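Local structure of tetraacyldisaccharide 4'-kinase (Aquifex aeolicus, 4EHX) at residues N18-N21 against T22-K26; V92-E96 against A97-P101; G123-A126 against L127-L130; E303-L306 against K307-I310. The protein probably transfers the gamma-phosphate of ATP to the 4'-position of a tetraacyldisaccharide 1-phosphate, forming lipid IVA at the membrane interface. All coordinates share one frame; numbering follows the deposited sequence.

Contact 1 (N18-N21 against T22-K26); sequences NFRN and TLYDK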
loop_
_atom_site.group_PDB
_atom_site.type_symbol
_atom_site.label_atom_id
_atom_site.label_comp_id
_atom_site.label_asym_id
_atom_site.label_seq_id
_atom_site.Cartn_x
_atom_site.Cartn_y
_atom_site.Cartn_z
ATOM N N ASN A 18 3.036 -2.102 -23.891
ATOM C CA ASN A 18 3.318 -0.939 -24.737
ATOM C C ASN A 18 2.152 -0.606 -25.658
ATOM O O ASN A 18 1.855 0.561 -25.894
ATOM C CB ASN A 18 4.585 -1.137 -25.586
ATOM C CG ASN A 18 5.873 -0.982 -24.782
ATOM O OD1 ASN A 18 5.850 -0.603 -23.610
ATOM N ND2 ASN A 18 7.012 -1.261 -25.425
ATOM N N PHE A 19 1.502 -1.629 -26.198
ATOM C CA PHE A 19 0.357 -1.389 -27.076
ATOM C C PHE A 19 -0.788 -0.736 -26.307
ATOM O O PHE A 19 -1.374 0.249 -26.767
ATOM C CB PHE A 19 -0.126 -2.684 -27.742
ATOM C CG PHE A 19 -1.304 -2.482 -28.662
ATOM C CD1 PHE A 19 -1.161 -1.770 -29.842
ATOM C CD2 PHE A 19 -2.552 -2.992 -28.340
ATOM C CE1 PHE A 19 -2.240 -1.575 -30.689
ATOM C CE2 PHE A 19 -3.638 -2.808 -29.195
ATOM C CZ PHE A 19 -3.479 -2.095 -30.360
ATOM N N ARG A 20 -1.089 -1.259 -25.124
ATOM C CA ARG A 20 -2.164 -0.683 -24.314
ATOM C C ARG A 20 -1.819 0.752 -23.937
ATOM O O ARG A 20 -2.664 1.656 -24.001
ATOM C CB ARG A 20 -2.400 -1.525 -23.047
ATOM C CG ARG A 20 -3.479 -0.934 -22.104
ATOM C CD ARG A 20 -3.878 -1.914 -20.977
ATOM N NE ARG A 20 -4.696 -1.253 -19.958
ATOM C CZ ARG A 20 -4.171 -0.545 -18.971
ATOM N NH1 ARG A 20 -2.850 -0.448 -18.879
ATOM N NH2 ARG A 20 -4.947 0.046 -18.074
ATOM N N ASN A 21 -0.571 0.980 -23.543
ATOM C CA ASN A 21 -0.214 2.334 -23.132
ATOM C C ASN A 21 -0.222 3.324 -24.299
ATOM O O ASN A 21 -0.567 4.486 -24.124
ATOM C CB ASN A 21 1.113 2.361 -22.376
ATOM C CG ASN A 21 0.950 1.979 -20.908
ATOM O OD1 ASN A 21 -0.019 2.371 -20.265
ATOM N ND2 ASN A 21 1.899 1.207 -20.379
ATOM N N THR A 22 0.143 2.852 -25.486
ATOM C CA THR A 22 0.052 3.700 -26.680
ATOM C C THR A 22 -1.391 4.129 -26.930
ATOM O O THR A 22 -1.663 5.294 -27.268
ATOM C CB THR A 22 0.616 2.986 -27.918
ATOM O OG1 THR A 22 2.018 2.761 -27.728
ATOM C CG2 THR A 22 0.402 3.822 -29.171
ATOM N N LEU A 23 -2.327 3.205 -26.747
ATOM C CA LEU A 23 -3.737 3.547 -26.940
ATOM C C LEU A 23 -4.186 4.665 -25.998
ATOM O O LEU A 23 -4.845 5.619 -26.430
ATOM C CB LEU A 23 -4.631 2.308 -26.798
ATOM C CG LEU A 23 -4.410 1.245 -27.883
ATOM C CD1 LEU A 23 -5.211 -0.018 -27.593
ATOM C CD2 LEU A 23 -4.755 1.802 -29.249
ATOM N N TYR A 24 -3.823 4.569 -24.721
ATOM C CA TYR A 24 -4.165 5.643 -23.790
ATOM C C TYR A 24 -3.414 6.931 -24.114
ATOM O O TYR A 24 -4.001 8.005 -24.072
ATOM C CB TYR A 24 -3.920 5.238 -22.339
ATOM C CG TYR A 24 -5.054 4.407 -21.770
ATOM C CD1 TYR A 24 -6.255 5.006 -21.413
ATOM C CD2 TYR A 24 -4.930 3.032 -21.619
ATOM C CE1 TYR A 24 -7.290 4.266 -20.900
ATOM C CE2 TYR A 24 -5.974 2.272 -21.099
ATOM C CZ TYR A 24 -7.150 2.900 -20.750
ATOM O OH TYR A 24 -8.203 2.179 -20.245
ATOM N N ASP A 25 -2.119 6.808 -24.416
ATOM C CA ASP A 25 -1.276 7.960 -24.748
ATOM C C ASP A 25 -1.908 8.808 -25.853
ATOM O O ASP A 25 -1.884 10.034 -25.798
ATOM C CB ASP A 25 0.102 7.498 -25.240
ATOM C CG ASP A 25 1.001 7.013 -24.124
ATOM O OD1 ASP A 25 0.617 7.114 -22.935
ATOM O OD2 ASP A 25 2.120 6.535 -24.443
ATOM N N LYS A 26 -2.470 8.138 -26.853
ATOM C CA LYS A 26 -2.935 8.797 -28.067
ATOM C C LYS A 26 -4.443 9.011 -28.136
ATOM O O LYS A 26 -4.968 9.392 -29.183
ATOM C CB LYS A 26 -2.441 8.022 -29.291
ATOM C CG LYS A 26 -0.924 7.918 -29.343
ATOM C CD LYS A 26 -0.426 7.400 -30.684
ATOM C CE LYS A 26 1.051 7.750 -30.875
ATOM N NZ LYS A 26 1.716 6.902 -31.909
#

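Contact 2 (V92-E96 against A97-P101); sequences VSWEE and AGDEP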
loop_
_atom_site.group_PDB
_atom_site.type_symbol
_atom_site.label_atom_id
_atom_site.label_comp_id
_atom_site.label_asym_id
_atom_site.label_seq_id
_atom_site.Cartn_x
_atom_site.Cartn_y
_atom_site.Cartn_z
ATOM N N VAL A 92 -17.613 -4.626 6.620
ATOM C CA VAL A 92 -17.521 -6.011 6.167
ATOM C C VAL A 92 -16.310 -6.689 6.798
ATOM O O VAL A 92 -15.431 -6.022 7.337
ATOM C CB VAL A 92 -17.364 -6.085 4.635
ATOM C CG1 VAL A 92 -18.575 -5.476 3.941
ATOM C CG2 VAL A 92 -16.092 -5.369 4.211
ATOM N N SER A 93 -16.254 -8.015 6.719
ATOM C CA SER A 93 -15.096 -8.750 7.214
ATOM C C SER A 93 -13.980 -8.726 6.174
ATOM O O SER A 93 -14.216 -8.382 5.017
ATOM C CB SER A 93 -15.481 -10.194 7.520
ATOM O OG SER A 93 -15.856 -10.870 6.330
ATOM N N TRP A 94 -12.766 -9.094 6.574
ATOM C CA TRP A 94 -11.668 -9.175 5.611
ATOM C C TRP A 94 -11.970 -10.252 4.579
ATOM O O TRP A 94 -11.634 -10.110 3.402
ATOM C CB TRP A 94 -10.326 -9.436 6.304
ATOM C CG TRP A 94 -10.264 -10.712 7.087
ATOM C CD1 TRP A 94 -9.907 -11.944 6.621
ATOM C CD2 TRP A 94 -10.547 -10.876 8.482
ATOM N NE1 TRP A 94 -9.959 -12.868 7.639
ATOM C CE2 TRP A 94 -10.349 -12.237 8.792
ATOM C CE3 TRP A 94 -10.956 -10.006 9.499
ATOM C CZ2 TRP A 94 -10.545 -12.748 10.073
ATOM C CZ3 TRP A 94 -11.148 -10.517 10.774
ATOM C CH2 TRP A 94 -10.943 -11.875 11.048
ATOM N N GLU A 95 -12.621 -11.326 5.022
ATOM C CA GLU A 95 -13.046 -12.380 4.110
ATOM C C GLU A 95 -13.817 -11.806 2.915
ATOM O O GLU A 95 -13.583 -12.197 1.770
ATOM C CB GLU A 95 -13.887 -13.434 4.840
ATOM C CG GLU A 95 -13.131 -14.268 5.887
ATOM C CD GLU A 95 -13.343 -13.789 7.322
ATOM O OE1 GLU A 95 -13.566 -12.575 7.529
ATOM O OE2 GLU A 95 -13.285 -14.633 8.243
ATOM N N GLU A 96 -14.731 -10.878 3.183
ATOM C CA GLU A 96 -15.556 -10.292 2.122
ATOM C C GLU A 96 -14.887 -9.112 1.410
ATOM O O GLU A 96 -15.119 -8.878 0.224
ATOM C CB GLU A 96 -16.922 -9.868 2.677
ATOM C CG GLU A 96 -17.868 -9.288 1.637
ATOM C CD GLU A 96 -19.292 -9.150 2.146
ATOM O OE1 GLU A 96 -19.553 -9.517 3.313
ATOM O OE2 GLU A 96 -20.153 -8.676 1.372
ATOM N N ALA A 97 -14.056 -8.369 2.129
ATOM C CA ALA A 97 -13.407 -7.201 1.548
ATOM C C ALA A 97 -12.180 -7.589 0.736
ATOM O O ALA A 97 -11.790 -6.876 -0.186
ATOM C CB ALA A 97 -13.015 -6.211 2.641
ATOM N N GLY A 98 -11.578 -8.719 1.085
ATOM C CA GLY A 98 -10.232 -9.026 0.642
ATOM C C GLY A 98 -9.254 -8.468 1.661
ATOM O O GLY A 98 -9.521 -7.442 2.286
ATOM N N ASP A 99 -8.123 -9.144 1.839
ATOM C CA ASP A 99 -7.148 -8.741 2.849
ATOM C C ASP A 99 -6.628 -7.319 2.670
ATOM O O ASP A 99 -6.373 -6.623 3.653
ATOM C CB ASP A 99 -5.972 -9.720 2.887
ATOM C CG ASP A 99 -6.289 -10.989 3.659
ATOM O OD1 ASP A 99 -7.484 -11.271 3.907
ATOM O OD2 ASP A 99 -5.334 -11.712 4.012
ATOM N N GLU A 100 -6.471 -6.885 1.422
ATOM C CA GLU A 100 -5.851 -5.587 1.129
ATOM C C GLU A 100 -6.715 -4.365 1.483
ATOM O O GLU A 100 -6.255 -3.448 2.183
ATOM C CB GLU A 100 -5.430 -5.506 -0.350
ATOM C CG GLU A 100 -4.823 -6.794 -0.918
ATOM C CD GLU A 100 -5.864 -7.866 -1.246
ATOM O OE1 GLU A 100 -6.776 -7.600 -2.062
ATOM O OE2 GLU A 100 -5.767 -8.981 -0.690
ATOM N N PRO A 101 -7.950 -4.311 0.957
ATOM C CA PRO A 101 -8.796 -3.175 1.350
ATOM C C PRO A 101 -9.103 -3.210 2.852
ATOM O O PRO A 101 -9.211 -2.154 3.469
ATOM C CB PRO A 101 -10.082 -3.395 0.537
ATOM C CG PRO A 101 -9.653 -4.249 -0.636
ATOM C CD PRO A 101 -8.611 -5.173 -0.043
#

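Contact 3 (G123-A126 against L127-L130); sequences GLLA and LEKL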
loop_
_atom_site.group_PDB
_atom_site.type_symbol
_atom_site.label_atom_id
_atom_site.label_comp_id
_atom_site.label_asym_id
_atom_site.label_seq_id
_atom_site.Cartn_x
_atom_site.Cartn_y
_atom_site.Cartn_z
ATOM N N GLY A 123 -15.833 5.037 -7.369
ATOM C CA GLY A 123 -15.983 6.458 -7.104
ATOM C C GLY A 123 -17.435 6.911 -7.156
ATOM O O GLY A 123 -17.866 7.703 -6.331
ATOM N N LEU A 124 -18.203 6.424 -8.129
ATOM C CA LEU A 124 -19.610 6.811 -8.213
ATOM C C LEU A 124 -20.399 6.346 -6.996
ATOM O O LEU A 124 -21.225 7.082 -6.467
ATOM C CB LEU A 124 -20.277 6.261 -9.486
ATOM C CG LEU A 124 -19.835 6.866 -10.819
ATOM C CD1 LEU A 124 -20.749 6.384 -11.949
ATOM C CD2 LEU A 124 -19.827 8.382 -10.746
ATOM N N LEU A 125 -20.167 5.113 -6.564
ATOM C CA LEU A 125 -20.885 4.604 -5.397
ATOM C C LEU A 125 -20.524 5.432 -4.168
ATOM O O LEU A 125 -21.382 5.759 -3.351
ATOM C CB LEU A 125 -20.554 3.131 -5.146
ATOM C CG LEU A 125 -21.159 2.568 -3.853
ATOM C CD1 LEU A 125 -22.684 2.485 -3.954
ATOM C CD2 LEU A 125 -20.570 1.206 -3.515
ATOM N N ALA A 126 -19.243 5.759 -4.036
ATOM C CA ALA A 126 -18.797 6.565 -2.910
ATOM C C ALA A 126 -19.466 7.939 -2.939
ATOM O O ALA A 126 -19.921 8.437 -1.913
ATOM C CB ALA A 126 -17.267 6.704 -2.922
ATOM N N LEU A 127 -19.522 8.561 -4.112
ATOM C CA LEU A 127 -20.134 9.880 -4.190
ATOM C C LEU A 127 -21.586 9.824 -3.737
ATOM O O LEU A 127 -22.062 10.715 -3.044
ATOM C CB LEU A 127 -20.020 10.463 -5.601
ATOM C CG LEU A 127 -18.593 10.920 -5.932
ATOM C CD1 LEU A 127 -18.407 11.086 -7.433
ATOM C CD2 LEU A 127 -18.232 12.204 -5.171
ATOM N N GLU A 128 -22.272 8.750 -4.106
ATOM C CA GLU A 128 -23.673 8.576 -3.759
ATOM C C GLU A 128 -23.875 8.350 -2.260
ATOM O O GLU A 128 -24.749 8.955 -1.648
ATOM C CB GLU A 128 -24.250 7.406 -4.559
ATOM C CG GLU A 128 -25.699 7.072 -4.256
ATOM C CD GLU A 128 -26.204 5.921 -5.106
ATOM O OE1 GLU A 128 -25.387 5.312 -5.832
ATOM O OE2 GLU A 128 -27.415 5.627 -5.050
ATOM N N LYS A 129 -23.051 7.491 -1.666
ATOM C CA LYS A 129 -23.287 7.033 -0.297
ATOM C C LYS A 129 -22.435 7.723 0.767
ATOM O O LYS A 129 -22.809 7.744 1.934
ATOM C CB LYS A 129 -23.052 5.518 -0.194
ATOM C CG LYS A 129 -23.868 4.670 -1.156
ATOM C CD LYS A 129 -25.356 4.787 -0.889
ATOM C CE LYS A 129 -26.147 3.849 -1.790
ATOM N NZ LYS A 129 -27.621 4.068 -1.656
ATOM N N LEU A 130 -21.282 8.260 0.381
ATOM C CA LEU A 130 -20.311 8.729 1.373
ATOM C C LEU A 130 -19.947 10.218 1.248
ATOM O O LEU A 130 -19.232 10.757 2.095
ATOM C CB LEU A 130 -19.032 7.894 1.272
ATOM C CG LEU A 130 -19.129 6.370 1.445
ATOM C CD1 LEU A 130 -17.863 5.663 0.964
ATOM C CD2 LEU A 130 -19.440 5.999 2.893
#

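Contact 4 (E303-L306 against K307-I310); sequences EEKL and KKLI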
loop_
_atom_site.group_PDB
_atom_site.type_symbol
_atom_site.label_atom_id
_atom_site.label_comp_id
_atom_site.label_asym_id
_atom_site.label_seq_id
_atom_site.Cartn_x
_atom_site.Cartn_y
_atom_site.Cartn_z
ATOM N N GLU A 303 8.254 18.166 2.317
ATOM C CA GLU A 303 6.838 17.899 2.532
ATOM C C GLU A 303 5.922 19.081 2.149
ATOM O O GLU A 303 4.841 18.894 1.564
ATOM C CB GLU A 303 6.662 17.491 3.995
ATOM C CG GLU A 303 5.303 17.647 4.574
ATOM C CD GLU A 303 5.259 17.020 5.944
ATOM O OE1 GLU A 303 5.145 15.780 6.014
ATOM O OE2 GLU A 303 5.384 17.761 6.938
ATOM N N GLU A 304 6.351 20.296 2.454
ATOM C CA GLU A 304 5.536 21.459 2.124
ATOM C C GLU A 304 5.331 21.643 0.617
ATOM O O GLU A 304 4.305 22.175 0.201
ATOM C CB GLU A 304 6.081 22.733 2.776
ATOM C CG GLU A 304 5.794 22.779 4.273
ATOM C CD GLU A 304 6.751 23.677 5.026
ATOM O OE1 GLU A 304 7.762 23.154 5.564
ATOM O OE2 GLU A 304 6.486 24.902 5.071
ATOM N N LYS A 305 6.297 21.213 -0.193
ATOM C CA LYS A 305 6.121 21.260 -1.643
ATOM C C LYS A 305 5.066 20.252 -2.100
ATOM O O LYS A 305 4.300 20.522 -3.024
ATOM C CB LYS A 305 7.431 21.005 -2.386
ATOM C CG LYS A 305 8.550 21.986 -2.039
ATOM C CD LYS A 305 8.154 23.413 -2.348
ATOM C CE LYS A 305 7.888 23.606 -3.836
ATOM N NZ LYS A 305 7.233 24.913 -4.097
ATOM N N LEU A 306 5.035 19.086 -1.469
ATOM C CA LEU A 306 3.995 18.118 -1.799
ATOM C C LEU A 306 2.623 18.646 -1.381
ATOM O O LEU A 306 1.646 18.518 -2.131
ATOM C CB LEU A 306 4.290 16.755 -1.174
ATOM C CG LEU A 306 3.190 15.709 -1.365
ATOM C CD1 LEU A 306 2.982 15.431 -2.870
ATOM C CD2 LEU A 306 3.530 14.430 -0.621
ATOM N N LYS A 307 2.561 19.283 -0.208
ATOM C CA LYS A 307 1.307 19.850 0.286
ATOM C C LYS A 307 0.786 20.881 -0.702
ATOM O O LYS A 307 -0.418 20.973 -0.943
ATOM C CB LYS A 307 1.491 20.515 1.666
ATOM C CG LYS A 307 1.702 19.515 2.823
ATOM C CD LYS A 307 1.859 20.268 4.148
ATOM C CE LYS A 307 1.899 19.332 5.358
ATOM N NZ LYS A 307 2.159 20.110 6.613
ATOM N N LYS A 308 1.691 21.673 -1.264
ATOM C CA LYS A 308 1.293 22.675 -2.250
ATOM C C LYS A 308 0.716 22.041 -3.510
ATOM O O LYS A 308 -0.275 22.539 -4.046
ATOM C CB LYS A 308 2.462 23.598 -2.604
ATOM C CG LYS A 308 2.123 24.671 -3.635
ATOM C CD LYS A 308 3.216 25.730 -3.694
ATOM C CE LYS A 308 2.890 26.804 -4.725
ATOM N NZ LYS A 308 3.980 27.819 -4.822
ATOM N N LEU A 309 1.324 20.954 -3.987
ATOM C CA LEU A 309 0.798 20.273 -5.172
ATOM C C LEU A 309 -0.599 19.757 -4.886
ATOM O O LEU A 309 -1.478 19.815 -5.738
ATOM C CB LEU A 309 1.668 19.085 -5.598
ATOM C CG LEU A 309 3.003 19.336 -6.300
ATOM C CD1 LEU A 309 3.728 18.008 -6.493
ATOM C CD2 LEU A 309 2.808 20.051 -7.634
ATOM N N ILE A 310 -0.796 19.245 -3.678
ATOM C CA ILE A 310 -2.081 18.662 -3.318
ATOM C C ILE A 310 -3.156 19.735 -3.241
ATOM O O ILE A 310 -4.232 19.594 -3.819
ATOM C CB ILE A 310 -1.974 17.891 -2.009
ATOM C CG1 ILE A 310 -1.070 16.670 -2.211
ATOM C CG2 ILE A 310 -3.355 17.463 -1.493
ATOM C CD1 ILE A 310 -0.668 16.002 -0.916
HETATM O O HOH W 1 5.316 20.400 6.643
#

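Contact 1 (N18-N21 against T22-K26)
Asn18 O takes two hydrogen bonds from Thr22. The amide N of Thr22 reaches it at 2.9 Å, and OG1 of the same residue, also 2.9 Å from Asn18 O, arrives from the opposite face of the carbonyl plane. The second bond is possible because OG1 stands anti to the carbonyl carbon and beside the backbone N (chi1 -65°), which turns the hydroxyl back along the helix. A valine in its place would probably leave Asn18 O without its second donor from this residue, keeping the amide bond. The next turn closes with Asp25 N donating to Asn21 O at 2.8 Å. The polar ends of Asn21 and Asp25 find their partners outside the helix: Asn21 ND2 bonds Glu172, and Asp25 OD1 makes a salt bridge to Arg144. Outward from the backbone, Leu23 CD1 lies 3.6 Å from Phe19 CE2, and Leu23 CG sits over one face of that ring near its rim. Tyr24 CE2 lies over a face of the Arg20 guanidinium, the two planes 65° apart, while Arg20 NH2 bonds the carbonyl of Gln142. These i to i+4 pairings are those of the closing turns of an alpha-helix, here the N-terminal helix 7-25.

Contact 2 (V92-E96 against A97-P101)
Ala97 N donates to Ser93 O at 2.9 Å, and Gly98 N donates to Trp94 O at 2.7 Å. The second bond is the more bent of the two, with an N-H...O angle of 131°. Together they close the short helix 94-97, whose N-cap is Ser93. The cap is a light one: Ser93 OG accepts from Glu96 N in a weak bond and gives a weak bond to Glu95 OE1. At Gly98 the chain leaves helical geometry with a positive phi, where a side chain would press on the carbonyl oxygen of Ala97; the same glycine is the N-cap residue of helix 99-107, so one residue ends the first helix and begins the second. Among the side chains, Val92 CG2 meets Ala97 CB at 3.6 Å, and both residues also rest on Val84 of strand 81-86, which places the turn against that strand. The Trp94 CG lies between the backbone N and the carbonyl carbon (chi1 60°), carrying the indole out beside the start of the second helix, where it meets Tyr102 edge-to-face. Glu95 OE1 stands 3.4 Å above the indole plane, over the ring centre. Across the turn, Asp99 OD1 approaches Trp94 CD1 to 3.7 Å, its carboxylate plane turned 70° from the indole.

Contact 3 (G123-A126 against L127-L130)
Two successive turns in the later part of the helix that begins at residue 119 join Gly123-Ala126 to Leu127-Leu130 through four successive i to i+4 backbone bonds. Leu127 N gives to Gly123 O at 2.9 Å and Glu128 N to Leu124 O at 3.1 Å. Lys129 N follows onto Leu125 O, and Leu130 N makes the shortest of the four, 2.7 Å to Ala126 O. All four pass as hydrogen bonds, so the alpha-helical pattern runs unbroken as far as Leu130 N.

Side chains four residues apart then add to this frame. Leu125 CD1 touches Lys129 CG at 3.7 Å. Two torsions bring these atoms together: Leu125 CG is anti to the backbone N (chi1 174°), which swings the leucine forward along the helix, and Lys129 CG is anti to its own carbonyl carbon, beside the backbone N (chi1 -56°). Beyond CG the lysine chain bends at chi2 before running on outward. Its ammonium lies near Glu128, where NZ and OE2 form only a long salt bridge of 3.7 Å.

In this P-loop-type kinase the helix lies against strands 81-86, 112-116 and 134-138, and its inner side is apolar. Ala126 and Leu127 lie on Phe135 of strand 134-138, while Leu130 packs on Val114 of strand 112-116 and Leu125 on Ile83 of strand 81-86. Within the helix, Leu127 CG rests 3.3 Å from Gly123 O, one turn back. Leu130 CD1 comes to 4.1 Å from Ala126 CB, a loose apolar touch on the buried side, and the carbonyl of Leu130 accepts from Tyr87 OH and Arg66 NH2.

Contact 4 (E303-L306 against K307-I310)
Glu303 and Lys307 face each other one turn apart at the start of the C-terminal alpha-helix 303-312, joined through a water. Glu303 OE2 accepts from this water at 2.7 Å, and the same water accepts from Lys307 NZ at 3.2 Å. The direct gap from OE2 to Lys307 NZ is 4.0 Å, beyond a salt bridge, so the charges are probably coupled in part through the water. The aliphatic parts also meet, with Glu303 CG 3.9 Å from Lys307 CE. Lys307 gets there as a fully extended chain whose CG is anti to its carbonyl carbon (chi1 -72°) and passes close over Glu303 O. The other carboxylate oxygen of Glu303, OE1, bonds Tyr57 OH on helix 51-61. With an alanine in place of Glu303, the Tyr57 hydroxyl is likely to lose this acceptor and the Lys307 ammonium its water-linked counter-charge.

Behind these groups the backbone holds the spacing: Lys307 N bonds Glu303 O at 2.9 Å, and three more bonds of the same kind carry the helix on to Ile310. On the exposed side Lys305 and Lys308 run side by side in the same direction, two like charges that would be expected to repel mildly. The opposite side is apolar and packs onto other elements, Leu306 on Phe54 and Phe202, Ile310 on Leu58 and Leu61. There Leu306 CG comes within 3.9 Å of Ile310 CD1, whose own chain passes Leu306 O with CG1 at 3.3 Å.

In the fold
From the N terminus the four contacts follow in series, none nested in or crossing another, and each joins adjacent residues rather than closing a long loop. Contact 1 ends the N-terminal helix 7-25 and is tied to the loops carrying Arg144 and Glu172. Contact 2 turns the chain from helix 94-97 into helix 99-107 beside strand 81-86. Contact 3, whose centre is about 19 Å from that of contact 2, meets the same strand and also strands 112-116 and 134-138. Contact 4 sets the C-terminal helix against helix 51-61 and strand 201-212, on the other side of the chain's centre from contact 2.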